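Long-range contact in DltD domain-containing protein (Beauveria bassiana, PDB 7D78), which is a fungal thioesterase of the alpha/beta hydrolase fold that probably acts as a polyketide cyclase, closing medium-ring lactones: residues Thr57-Pro69 / Thr82-Asp94. Sequence-based numbering, arbitrary orientation. Where two conformers were deposited one is given.
Sequences TPGFNCVKEMLLP and TYIYDPRSIGDSD
With chi1 at 56°, Lys64 sets CG between its backbone N and carbonyl carbon; from there the chain runs extended to a final bend that brings NZ to Asp86 and Asp92. Both salt bridges, NZ to Asp86 OD2 and NZ to Asp92 OD2, measure 2.8 Å, and NZ comes to each from above the carboxylate plane. Asp86 is gripped further: its OD1 accepts the backbone N-H of Lys64, with N 2.7 Å away, while its OD2 takes the Asp92 N-H in a nearly straight bond (178°), from the face opposite NZ. Asp92 OD1 is held separately by Asn229 ND2. Glu65 OE2 also binds NZ, and two waters link Glu65 to the aspartates, which probably offsets the mutual repulsion of three carboxylates around one ammonium. This network joins the loops that follow strands 51-57 and 81-86, parallel neighbours in the beta-alpha-beta unit of an alpha/beta hydrolase sheet, whose crossover helix is 68-77. Farther along, Ile90 CG2 lies 3.9 Å from Val63 CG1. Tyr85 OH and Thr57 OG1 share a hydrogen bond of 2.6 Å, with OG1 near the ring plane at its edge; Thr57 also touches what is probably the nucleophile elbow.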
loop_
_atom_site.group_PDB
_atom_site.type_symbol
_atom_site.label_atom_id
_atom_site.label_comp_id
_atom_site.label_asym_id
_atom_site.label_seq_id
_atom_site.Cartn_x
_atom_site.Cartn_y
_atom_site.Cartn_z
ATOM N N THR A 57 -14.726 11.755 5.665
ATOM C CA THR A 57 -13.507 11.231 6.281
ATOM C C THR A 57 -12.671 12.380 6.830
ATOM O O THR A 57 -12.304 13.284 6.064
ATOM C CB THR A 57 -12.689 10.429 5.266
ATOM O OG1 THR A 57 -13.423 9.263 4.849
ATOM C CG2 THR A 57 -11.374 9.964 5.897
ATOM N N PRO A 58 -12.321 12.377 8.116
ATOM C CA PRO A 58 -11.496 13.458 8.674
ATOM C C PRO A 58 -10.053 13.408 8.185
ATOM O O PRO A 58 -9.598 12.462 7.543
ATOM C CB PRO A 58 -11.555 13.217 10.190
ATOM C CG PRO A 58 -12.677 12.242 10.406
ATOM C CD PRO A 58 -12.728 11.409 9.144
ATOM N N GLY A 59 -9.318 14.455 8.552
ATOM C CA GLY A 59 -7.914 14.576 8.218
ATOM C C GLY A 59 -7.005 13.718 9.086
ATOM O O GLY A 59 -7.437 12.868 9.867
ATOM N N PHE A 60 -5.707 13.974 8.938
ATOM C CA PHE A 60 -4.634 13.137 9.466
ATOM C C PHE A 60 -4.677 13.058 10.986
ATOM O O PHE A 60 -4.430 14.053 11.671
ATOM C CB PHE A 60 -3.293 13.691 8.976
ATOM C CG PHE A 60 -2.100 12.821 9.290
ATOM C CD1 PHE A 60 -1.830 11.680 8.536
ATOM C CD2 PHE A 60 -1.215 13.182 10.285
ATOM C CE1 PHE A 60 -0.708 10.902 8.795
ATOM C CE2 PHE A 60 -0.088 12.411 10.552
ATOM C CZ PHE A 60 0.162 11.271 9.808
ATOM N N ASN A 61 -5.005 11.886 11.525
ATOM C CA ASN A 61 -5.112 11.641 12.967
ATOM C C ASN A 61 -6.228 12.444 13.622
ATOM O O ASN A 61 -6.277 12.523 14.856
ATOM C CB ASN A 61 -3.791 11.927 13.708
ATOM C CG ASN A 61 -3.624 11.057 14.950
ATOM O OD1 ASN A 61 -4.034 9.891 14.956
ATOM N ND2 ASN A 61 -3.035 11.616 16.008
ATOM N N CYS A 62 -7.129 13.042 12.844
ATOM C CA CYS A 62 -8.213 13.835 13.406
ATOM C C CYS A 62 -9.397 12.957 13.779
ATOM O O CYS A 62 -9.608 11.885 13.198
ATOM C CB CYS A 62 -8.662 14.915 12.421
ATOM S SG CYS A 62 -7.317 16.058 12.048
ATOM N N VAL A 63 -10.175 13.429 14.757
ATOM C CA VAL A 63 -11.374 12.731 15.190
ATOM C C VAL A 63 -12.590 13.434 14.597
ATOM O O VAL A 63 -12.541 14.603 14.195
ATOM C CB VAL A 63 -11.479 12.615 16.737
ATOM C CG1 VAL A 63 -10.349 11.728 17.279
ATOM C CG2 VAL A 63 -11.470 13.986 17.420
ATOM N N LYS A 64 -13.700 12.695 14.535
ATOM C CA LYS A 64 -14.897 13.162 13.845
ATOM C C LYS A 64 -15.474 14.428 14.471
ATOM O O LYS A 64 -16.188 15.169 13.786
ATOM C CB LYS A 64 -15.949 12.042 13.838
ATOM C CG LYS A 64 -16.312 11.527 15.255
ATOM C CD LYS A 64 -16.979 10.157 15.202
ATOM C CE LYS A 64 -17.440 9.704 16.596
ATOM N NZ LYS A 64 -16.304 9.759 17.566
ATOM N N GLU A 65 -15.169 14.698 15.745
ATOM C CA GLU A 65 -15.716 15.857 16.451
ATOM C C GLU A 65 -15.042 17.168 16.069
ATOM O O GLU A 65 -15.563 18.236 16.407
ATOM C CB GLU A 65 -15.599 15.661 17.973
ATOM C CG GLU A 65 -16.484 14.566 18.529
ATOM C CD GLU A 65 -15.877 13.178 18.378
ATOM O OE1 GLU A 65 -14.704 13.078 17.944
ATOM O OE2 GLU A 65 -16.581 12.190 18.691
ATOM N N MET A 66 -13.902 17.125 15.386
ATOM C CA MET A 66 -13.189 18.340 15.014
ATOM C C MET A 66 -13.795 18.898 13.735
ATOM O O MET A 66 -13.698 18.265 12.680
ATOM C CB MET A 66 -11.703 18.052 14.829
ATOM C CG MET A 66 -11.030 17.521 16.083
ATOM S SD MET A 66 -9.418 16.768 15.748
ATOM C CE MET A 66 -8.563 18.087 14.978
ATOM N N LEU A 67 -14.442 20.073 13.836
ATOM C CA LEU A 67 -14.905 20.892 12.707
ATOM C C LEU A 67 -16.064 20.285 11.925
ATOM O O LEU A 67 -17.032 20.986 11.602
ATOM C CB LEU A 67 -13.751 21.204 11.743
ATOM C CG LEU A 67 -12.475 21.782 12.389
ATOM C CD1 LEU A 67 -11.204 21.288 11.701
ATOM C CD2 LEU A 67 -12.493 23.317 12.459
ATOM N N LEU A 68 -15.991 18.989 11.626
ATOM C CA LEU A 68 -16.972 18.380 10.732
ATOM C C LEU A 68 -18.415 18.385 11.240
ATOM O O LEU A 68 -19.319 18.422 10.387
ATOM C CB LEU A 68 -16.530 16.946 10.399
ATOM C CG LEU A 68 -15.105 16.857 9.838
ATOM C CD1 LEU A 68 -14.822 15.465 9.262
ATOM C CD2 LEU A 68 -14.858 17.932 8.782
ATOM N N PRO A 69 -18.717 18.317 12.546
ATOM C CA PRO A 69 -20.137 18.325 12.932
ATOM C C PRO A 69 -20.895 19.527 12.403
ATOM O O PRO A 69 -22.056 19.386 11.996
ATOM C CB PRO A 69 -20.078 18.306 14.462
ATOM C CG PRO A 69 -18.824 17.538 14.749
ATOM C CD PRO A 69 -17.855 18.010 13.705
ATOM N N THR A 82 -25.705 12.218 6.635
ATOM C CA THR A 82 -24.275 12.474 6.750
ATOM C C THR A 82 -23.676 11.575 7.823
ATOM O O THR A 82 -24.201 11.494 8.936
ATOM C CB THR A 82 -23.991 13.951 7.067
ATOM O OG1 THR A 82 -24.622 14.781 6.084
ATOM C CG2 THR A 82 -22.500 14.210 7.019
ATOM N N TYR A 83 -22.582 10.897 7.481
ATOM C CA TYR A 83 -21.845 10.039 8.405
ATOM C C TYR A 83 -20.440 10.600 8.566
ATOM O O TYR A 83 -19.683 10.658 7.593
ATOM C CB TYR A 83 -21.783 8.602 7.874
ATOM C CG TYR A 83 -21.169 7.569 8.812
ATOM C CD1 TYR A 83 -21.650 7.406 10.099
ATOM C CD2 TYR A 83 -20.140 6.721 8.382
ATOM C CE1 TYR A 83 -21.125 6.447 10.953
ATOM C CE2 TYR A 83 -19.607 5.744 9.227
ATOM C CZ TYR A 83 -20.104 5.618 10.521
ATOM O OH TYR A 83 -19.598 4.666 11.393
ATOM N N ILE A 84 -20.109 11.061 9.771
ATOM C CA ILE A 84 -18.732 11.375 10.144
ATOM C C ILE A 84 -18.237 10.249 11.035
ATOM O O ILE A 84 -18.945 9.826 11.957
ATOM C CB ILE A 84 -18.620 12.726 10.875
ATOM C CG1 ILE A 84 -19.676 13.725 10.409
ATOM C CG2 ILE A 84 -17.228 13.325 10.701
ATOM C CD1 ILE A 84 -19.651 14.989 11.238
ATOM N N TYR A 85 -17.029 9.758 10.776
ATOM C CA TYR A 85 -16.531 8.603 11.510
ATOM C C TYR A 85 -15.068 8.800 11.881
ATOM O O TYR A 85 -14.340 9.579 11.255
ATOM C CB TYR A 85 -16.707 7.294 10.694
ATOM C CG TYR A 85 -15.777 7.221 9.491
ATOM C CD1 TYR A 85 -16.118 7.833 8.291
ATOM C CD2 TYR A 85 -14.543 6.578 9.576
ATOM C CE1 TYR A 85 -15.257 7.799 7.191
ATOM C CE2 TYR A 85 -13.672 6.543 8.496
ATOM C CZ TYR A 85 -14.035 7.153 7.309
ATOM O OH TYR A 85 -13.177 7.101 6.248
ATOM N N ASP A 86 -14.660 8.098 12.941
ATOM C CA ASP A 86 -13.254 7.994 13.312
ATOM C C ASP A 86 -12.616 6.868 12.516
ATOM O O ASP A 86 -13.059 5.716 12.631
ATOM C CB ASP A 86 -13.098 7.717 14.805
ATOM C CG ASP A 86 -13.449 8.929 15.673
ATOM O OD1 ASP A 86 -13.279 10.070 15.204
ATOM O OD2 ASP A 86 -13.857 8.734 16.839
ATOM N N PRO A 87 -11.594 7.133 11.707
ATOM C CA PRO A 87 -10.969 6.043 10.950
ATOM C C PRO A 87 -10.322 5.016 11.872
ATOM O O PRO A 87 -10.161 5.214 13.078
ATOM C CB PRO A 87 -9.921 6.758 10.079
ATOM C CG PRO A 87 -10.391 8.211 10.024
ATOM C CD PRO A 87 -10.988 8.441 11.397
ATOM N N ARG A 88 -9.935 3.900 11.261
ATOM C CA ARG A 88 -9.300 2.791 11.966
ATOM C C ARG A 88 -8.168 3.259 12.879
ATOM O O ARG A 88 -7.310 4.045 12.471
ATOM C CB ARG A 88 -8.764 1.795 10.936
ATOM C CG ARG A 88 -8.042 0.598 11.566
ATOM C CD ARG A 88 -7.459 -0.285 10.492
ATOM N NE ARG A 88 -8.498 -0.912 9.685
ATOM C CZ ARG A 88 -8.810 -2.201 9.749
ATOM N NH1 ARG A 88 -8.169 -2.989 10.593
ATOM N NH2 ARG A 88 -9.763 -2.697 8.973
ATOM N N SER A 89 -8.194 2.778 14.130
ATOM C CA SER A 89 -7.199 2.985 15.188
ATOM C C SER A 89 -7.205 4.398 15.759
ATOM O O SER A 89 -6.285 4.752 16.512
ATOM C CB SER A 89 -5.773 2.629 14.725
ATOM O OG SER A 89 -5.175 3.728 14.066
ATOM N N ILE A 90 -8.227 5.204 15.446
ATOM C CA ILE A 90 -8.331 6.595 15.864
ATOM C C ILE A 90 -9.616 6.781 16.668
ATOM O O ILE A 90 -10.657 6.212 16.327
ATOM C CB ILE A 90 -8.323 7.531 14.635
ATOM C CG1 ILE A 90 -6.982 7.426 13.903
ATOM C CG2 ILE A 90 -8.665 8.968 15.028
ATOM C CD1 ILE A 90 -6.967 8.101 12.543
ATOM N N GLY A 91 -9.537 7.577 17.733
ATOM C CA GLY A 91 -10.745 8.024 18.406
ATOM C C GLY A 91 -11.533 6.853 18.949
ATOM O O GLY A 91 -10.995 5.981 19.641
ATOM N N ASP A 92 -12.826 6.822 18.617
ATOM C CA ASP A 92 -13.743 5.826 19.152
ATOM C C ASP A 92 -13.645 4.477 18.445
ATOM O O ASP A 92 -14.251 3.508 18.914
ATOM C CB ASP A 92 -15.201 6.330 19.062
ATOM C CG ASP A 92 -15.519 7.450 20.066
ATOM O OD1 ASP A 92 -14.794 7.608 21.074
ATOM O OD2 ASP A 92 -16.519 8.169 19.842
ATOM N N SER A 93 -12.916 4.383 17.329
ATOM C CA SER A 93 -12.972 3.187 16.502
ATOM C C SER A 93 -11.954 2.137 16.935
ATOM O O SER A 93 -10.906 2.447 17.506
ATOM C CB SER A 93 -12.743 3.537 15.031
ATOM O OG SER A 93 -13.774 4.371 14.565
ATOM N N ASP A 94 -12.282 0.880 16.644
ATOM C CA ASP A 94 -11.325 -0.210 16.788
ATOM C C ASP A 94 -10.085 0.041 15.935
ATOM O O ASP A 94 -10.082 0.856 15.011
ATOM C CB ASP A 94 -11.939 -1.537 16.343
ATOM C CG ASP A 94 -13.017 -2.037 17.272
ATOM O OD1 ASP A 94 -13.236 -1.431 18.337
ATOM O OD2 ASP A 94 -13.639 -3.061 16.920
HETATM O O HOH W 1 -13.474 10.670 18.731
HETATM O O HOH W 2 -16.930 10.929 21.326
#